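Amine oxidase (Emericella nidulans, PDB 3PGB) probably oxidises primary amines to aldehydes, using a copper ion and a topaquinone cofactor made from one of its own tyrosines. Local coordinates at residues Y378-Q383 and F488-H493; D495-V500 and F719-Y724. One frame throughout, in Å; residues are numbered along the deposited sequence.

Contact 1: residues Y378-Q383 and F488-H493; sequences YELGLQ and FSYNFH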
loop_
_atom_site.group_PDB
_atom_site.type_symbol
_atom_site.label_atom_id
_atom_site.label_comp_id
_atom_site.label_asym_id
_atom_site.label_seq_id
_atom_site.Cartn_x
_atom_site.Cartn_y
_atom_site.Cartn_z
ATOM N N TYR A 378 -1.425 -9.810 22.727
ATOM C CA TYR A 378 -1.588 -11.164 23.257
ATOM C C TYR A 378 -1.904 -12.138 22.125
ATOM O O TYR A 378 -1.456 -13.280 22.148
ATOM C CB TYR A 378 -2.694 -11.223 24.329
ATOM C CG TYR A 378 -3.046 -12.638 24.751
ATOM C CD1 TYR A 378 -2.240 -13.343 25.638
ATOM C CD2 TYR A 378 -4.169 -13.277 24.240
ATOM C CE1 TYR A 378 -2.549 -14.639 26.017
ATOM C CE2 TYR A 378 -4.485 -14.576 24.610
ATOM C CZ TYR A 378 -3.671 -15.252 25.497
ATOM O OH TYR A 378 -3.986 -16.543 25.860
ATOM N N GLU A 379 -2.677 -11.676 21.146
ATOM C CA GLU A 379 -3.174 -12.525 20.071
ATOM C C GLU A 379 -3.439 -11.709 18.800
ATOM O O GLU A 379 -4.013 -10.621 18.865
ATOM C CB GLU A 379 -4.462 -13.232 20.514
ATOM C CG GLU A 379 -5.035 -14.197 19.467
ATOM C CD GLU A 379 -6.392 -14.775 19.848
ATOM O OE1 GLU A 379 -6.858 -15.682 19.127
ATOM O OE2 GLU A 379 -7.000 -14.325 20.854
ATOM N N LEU A 380 -2.998 -12.245 17.661
ATOM C CA LEU A 380 -3.257 -11.677 16.335
ATOM C C LEU A 380 -3.539 -12.838 15.383
ATOM O O LEU A 380 -2.741 -13.761 15.287
ATOM C CB LEU A 380 -2.045 -10.875 15.852
ATOM C CG LEU A 380 -2.106 -10.115 14.517
ATOM C CD1 LEU A 380 -3.266 -9.132 14.454
ATOM C CD2 LEU A 380 -0.784 -9.372 14.276
ATOM N N GLY A 381 -4.671 -12.819 14.694
ATOM C CA GLY A 381 -4.991 -13.943 13.813
ATOM C C GLY A 381 -6.244 -13.800 12.980
ATOM O O GLY A 381 -7.180 -13.109 13.364
ATOM N N LEU A 382 -6.245 -14.457 11.826
ATOM C CA LEU A 382 -7.430 -14.520 10.967
ATOM C C LEU A 382 -8.607 -15.126 11.735
ATOM O O LEU A 382 -8.447 -16.075 12.508
ATOM C CB LEU A 382 -7.137 -15.350 9.711
ATOM C CG LEU A 382 -8.268 -15.527 8.695
ATOM C CD1 LEU A 382 -8.836 -14.177 8.233
ATOM C CD2 LEU A 382 -7.773 -16.349 7.503
ATOM N N GLN A 383 -9.782 -14.549 11.535
ATOM C CA GLN A 383 -10.985 -14.990 12.226
ATOM C C GLN A 383 -12.005 -15.605 11.278
ATOM O O GLN A 383 -12.635 -16.605 11.617
ATOM C CB GLN A 383 -11.599 -13.816 12.970
ATOM C CG GLN A 383 -10.746 -13.346 14.117
ATOM C CD GLN A 383 -10.694 -14.368 15.206
ATOM O OE1 GLN A 383 -11.696 -14.622 15.863
ATOM N NE2 GLN A 383 -9.537 -14.996 15.385
ATOM N N PHE A 488 -1.294 -14.919 3.054
ATOM C CA PHE A 488 -1.242 -14.093 4.257
ATOM C C PHE A 488 0.197 -13.854 4.666
ATOM O O PHE A 488 1.004 -14.772 4.639
ATOM C CB PHE A 488 -1.966 -14.779 5.406
ATOM C CG PHE A 488 -3.417 -15.001 5.148
ATOM C CD1 PHE A 488 -3.874 -16.229 4.703
ATOM C CD2 PHE A 488 -4.331 -13.973 5.340
ATOM C CE1 PHE A 488 -5.216 -16.433 4.459
ATOM C CE2 PHE A 488 -5.680 -14.172 5.097
ATOM C CZ PHE A 488 -6.121 -15.405 4.655
ATOM N N SER A 489 0.506 -12.628 5.076
ATOM C CA SER A 489 1.863 -12.273 5.476
ATOM C C SER A 489 1.856 -11.408 6.738
ATOM O O SER A 489 1.086 -10.453 6.830
ATOM C CB SER A 489 2.563 -11.531 4.338
ATOM O OG SER A 489 2.529 -12.276 3.133
ATOM N N TYR A 490 2.707 -11.754 7.706
ATOM C CA TYR A 490 2.907 -10.935 8.897
ATOM C C TYR A 490 4.295 -10.324 8.848
ATOM O O TYR A 490 5.285 -11.041 8.864
ATOM C CB TYR A 490 2.736 -11.762 10.167
ATOM C CG TYR A 490 1.299 -12.132 10.412
ATOM C CD1 TYR A 490 0.799 -13.373 10.020
ATOM C CD2 TYR A 490 0.427 -11.226 11.002
ATOM C CE1 TYR A 490 -0.528 -13.705 10.226
ATOM C CE2 TYR A 490 -0.899 -11.551 11.215
ATOM C CZ TYR A 490 -1.369 -12.787 10.823
ATOM O OH TYR A 490 -2.685 -13.097 11.043
ATOM N N ASN A 491 4.351 -8.998 8.787
ATOM C CA ASN A 491 5.606 -8.271 8.634
ATOM C C ASN A 491 6.047 -7.656 9.952
ATOM O O ASN A 491 5.216 -7.195 10.725
ATOM C CB ASN A 491 5.438 -7.134 7.621
ATOM C CG ASN A 491 5.201 -7.630 6.221
ATOM O OD1 ASN A 491 5.865 -8.562 5.764
ATOM N ND2 ASN A 491 4.260 -7.009 5.522
ATOM N N PHE A 492 7.355 -7.615 10.181
ATOM C CA PHE A 492 7.924 -6.911 11.324
ATOM C C PHE A 492 9.092 -6.061 10.852
ATOM O O PHE A 492 9.961 -6.557 10.152
ATOM C CB PHE A 492 8.392 -7.910 12.377
ATOM C CG PHE A 492 7.327 -8.867 12.809
ATOM C CD1 PHE A 492 7.097 -10.030 12.098
ATOM C CD2 PHE A 492 6.544 -8.596 13.914
ATOM C CE1 PHE A 492 6.106 -10.908 12.482
ATOM C CE2 PHE A 492 5.554 -9.475 14.312
ATOM C CZ PHE A 492 5.336 -10.632 13.593
ATOM N N HIS A 493 9.115 -4.793 11.255
ATOM C CA HIS A 493 10.114 -3.842 10.775
ATOM C C HIS A 493 10.950 -3.236 11.891
ATOM O O HIS A 493 10.556 -3.255 13.059
ATOM C CB HIS A 493 9.419 -2.739 10.003
ATOM C CG HIS A 493 8.680 -3.227 8.798
ATOM N ND1 HIS A 493 7.426 -3.794 8.874
ATOM C CD2 HIS A 493 9.021 -3.237 7.487
ATOM C CE1 HIS A 493 7.026 -4.130 7.661
ATOM N NE2 HIS A 493 7.977 -3.806 6.802
HETATM O O HOH W 1 -3.980 -15.300 10.132
#
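Two strands of the beta-sandwich in the copper amine oxidase catalytic domain face each other here, 379-383 from one layer and 488-492 from the other. The axes of these short segments come within 10.0 Å and run nearly antiparallel, at 164°. That spacing is too wide for backbone pairing, so side chains and one water fill the gap. L380 and L382 point across from one strand, and F488 and Y490 point back from the other. The L380 and Y490 side chains lie alongside each other, pointing opposite ways. L380 CD2 lies 3.8 Å from Y490 CE2, and the methyl meets the ring obliquely. Y490 has CG anti to its carbonyl carbon (chi1 -72°), and the ring reaches across until OH is 3.7 Å from G381 CA. The hydroxyl does not bond the backbone directly. A water in the plane of the Y490 ring, at its edge, lies 2.7 Å from Y490 OH and accepts from L382 N at 3.0 Å. This one water therefore serves a buried phenol and a buried amide together. Beyond it, the side chains of L382 and F488 stand roughly perpendicular, with L382 CD2 3.4 Å from F488 CZ. Strand 532-542, the neighbour of 374-389 in its layer, also faces these rings: L536 touches F488 and F538 touches Y490. The L382 side chain is about 7 Å from that of D403, the predicted proton acceptor. Facing strands joined by interleaved leucines and aromatic rings are typical of a beta-sandwich core, here near that predicted catalytic residue.

Contact 2: residues D495-V500 and F719-Y724; sequences DGTIGV and FTPLNY
The F719 side chain packs against I498 and V500 where strand 714-722 pairs with strand 498-504. Its CB sits 3.9 Å from I498 O, and CG is hardly farther from the same oxygen. The first torsion puts CG anti to the carbonyl carbon (chi1 -41°), and from there the ring runs along the neighbouring strand. CD2 meets I498 CG2 at 3.9 Å. One atom farther out, CE2 meets V500 CG2 at 4.0 Å, and CZ touches the same methyl. Both methyls approach the ring obliquely. F542, a residue of a calcium site, meets this ring edge-to-face.

Within these two segments the backbones form one antiparallel hydrogen-bonded pair, I498 with F719; V500 with V717 carries the pairing on. I498 N donates to F719 O at 2.8 Å, and F719 N donates to I498 O at 2.7 Å with an angle of 167° at the hydrogen. Just before this pair, T497 CA makes a CA-H...O contact of 3.3 Å to F719 O.

The hydroxyls of T497 and T720 form a hydrogen bond, OG1 to OG1, of 3.0 Å. D495 OD2 accepts from T497 N, met from above the carboxylate plane, which makes an Asx turn. D495 OD1 also bonds T711 of the second subunit, so the turn lies at the dimer interface. G496 has a positive phi of 94° and lies against the proline ring, with its O 3.5 Å from P721 CD. The whole is an Asx turn leading into an antiparallel strand pair, at the subunit-facing end of the beta-sandwich in the copper amine oxidase catalytic domain.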
loop_
_atom_site.group_PDB
_atom_site.type_symbol
_atom_site.label_atom_id
_atom_site.label_comp_id
_atom_site.label_asym_id
_atom_site.label_seq_id
_atom_site.Cartn_x
_atom_site.Cartn_y
_atom_site.Cartn_z
ATOM N N ASP A 495 11.532 -0.224 12.624
ATOM C CA ASP A 495 10.894 0.928 13.286
ATOM C C ASP A 495 9.804 0.504 14.285
ATOM O O ASP A 495 9.167 1.348 14.909
ATOM C CB ASP A 495 10.307 1.892 12.242
ATOM C CG ASP A 495 9.182 1.264 11.411
ATOM O OD1 ASP A 495 8.463 2.020 10.728
ATOM O OD2 ASP A 495 9.009 0.027 11.440
ATOM N N GLY A 496 9.596 -0.799 14.436
ATOM C CA GLY A 496 8.604 -1.320 15.364
ATOM C C GLY A 496 7.255 -1.586 14.731
ATOM O O GLY A 496 6.316 -1.969 15.419
ATOM N N THR A 497 7.158 -1.407 13.419
ATOM C CA THR A 497 5.887 -1.541 12.723
ATOM C C THR A 497 5.565 -3.010 12.432
ATOM O O THR A 497 6.381 -3.738 11.866
ATOM C CB THR A 497 5.894 -0.733 11.413
ATOM O OG1 THR A 497 6.061 0.665 11.714
ATOM C CG2 THR A 497 4.599 -0.935 10.644
ATOM N N ILE A 498 4.374 -3.433 12.842
ATOM C CA ILE A 498 3.858 -4.768 12.563
ATOM C C ILE A 498 2.868 -4.622 11.436
ATOM O O ILE A 498 2.022 -3.733 11.484
ATOM C CB ILE A 498 3.099 -5.344 13.778
ATOM C CG1 ILE A 498 4.029 -5.464 14.996
ATOM C CG2 ILE A 498 2.462 -6.695 13.422
ATOM C CD1 ILE A 498 3.324 -5.316 16.326
ATOM N N GLY A 499 2.957 -5.481 10.426
ATOM C CA GLY A 499 2.046 -5.419 9.282
ATOM C C GLY A 499 1.266 -6.705 9.119
ATOM O O GLY A 499 1.818 -7.796 9.285
ATOM N N VAL A 500 -0.022 -6.582 8.808
ATOM C CA VAL A 500 -0.846 -7.733 8.450
ATOM C C VAL A 500 -1.397 -7.510 7.045
ATOM O O VAL A 500 -2.086 -6.525 6.801
ATOM C CB VAL A 500 -2.002 -7.940 9.447
ATOM C CG1 VAL A 500 -2.747 -9.239 9.140
ATOM C CG2 VAL A 500 -1.477 -7.940 10.885
ATOM N N PHE A 719 0.366 -1.769 12.300
ATOM C CA PHE A 719 0.392 -1.281 13.671
ATOM C C PHE A 719 1.763 -0.670 13.861
ATOM O O PHE A 719 2.765 -1.347 13.656
ATOM C CB PHE A 719 0.172 -2.415 14.683
ATOM C CG PHE A 719 -0.885 -3.405 14.284
ATOM C CD1 PHE A 719 -2.048 -2.996 13.660
ATOM C CD2 PHE A 719 -0.731 -4.754 14.575
ATOM C CE1 PHE A 719 -3.027 -3.912 13.314
ATOM C CE2 PHE A 719 -1.711 -5.675 14.232
ATOM C CZ PHE A 719 -2.858 -5.254 13.597
ATOM N N THR A 720 1.806 0.607 14.225
ATOM C CA THR A 720 3.066 1.321 14.394
ATOM C C THR A 720 3.097 2.022 15.749
ATOM O O THR A 720 2.068 2.492 16.208
ATOM C CB THR A 720 3.278 2.356 13.265
ATOM O OG1 THR A 720 4.641 2.791 13.266
ATOM C CG2 THR A 720 2.356 3.575 13.430
ATOM N N PRO A 721 4.274 2.083 16.401
ATOM C CA PRO A 721 4.361 2.805 17.667
ATOM C C PRO A 721 3.926 4.261 17.533
ATOM O O PRO A 721 4.190 4.891 16.509
ATOM C CB PRO A 721 5.850 2.724 18.013
ATOM C CG PRO A 721 6.296 1.471 17.389
ATOM C CD PRO A 721 5.540 1.396 16.094
ATOM N N LEU A 722 3.238 4.764 18.552
ATOM C CA LEU A 722 2.739 6.132 18.562
ATOM C C LEU A 722 2.984 6.702 19.956
ATOM O O LEU A 722 2.363 6.262 20.922
ATOM C CB LEU A 722 1.253 6.150 18.205
ATOM C CG LEU A 722 0.630 7.488 17.798
ATOM C CD1 LEU A 722 0.693 8.482 18.940
ATOM C CD2 LEU A 722 1.303 8.054 16.560
ATOM N N ASN A 723 3.908 7.661 20.045
ATOM C CA ASN A 723 4.387 8.206 21.316
ATOM C C ASN A 723 4.772 7.135 22.337
ATOM O O ASN A 723 4.605 7.324 23.537
ATOM C CB ASN A 723 3.345 9.154 21.910
ATOM C CG ASN A 723 3.154 10.393 21.082
ATOM O OD1 ASN A 723 4.119 10.999 20.621
ATOM N ND2 ASN A 723 1.902 10.785 20.889
ATOM N N TYR A 724 5.314 6.028 21.838
ATOM C CA TYR A 724 5.571 4.830 22.630
ATOM C C TYR A 724 7.001 4.800 23.134
ATOM O O TYR A 724 7.266 4.412 24.276
ATOM C CB TYR A 724 5.321 3.610 21.757
ATOM C CG TYR A 724 5.372 2.289 22.476
ATOM C CD1 TYR A 724 4.425 1.964 23.438
ATOM C CD2 TYR A 724 6.342 1.344 22.162
ATOM C CE1 TYR A 724 4.457 0.738 24.091
ATOM C CE2 TYR A 724 6.383 0.123 22.804
ATOM C CZ TYR A 724 5.436 -0.174 23.769
ATOM O OH TYR A 724 5.472 -1.379 24.419
#

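How the contacts relate
Along the chain the two contacts come in series: contact 1 ends at 493 and contact 2 opens at 495. Strands 486-492 and 498-504, which follow each other in sequence and pair antiparallel, carry one segment of each. The centres of the two contacts are about 13 Å apart, and N491 N probably bonds G499 O at 2.8 Å. Contact 1 joins the two layers, whereas contact 2 continues the layer of strands 486-492 and 498-504 to strand 714-722. The two share one apolar core, because L380 packs on both V500 and F719. It joins chain parts far apart in sequence; contact 1 lies near the predicted proton acceptor D403, and contact 2 reaches the second subunit.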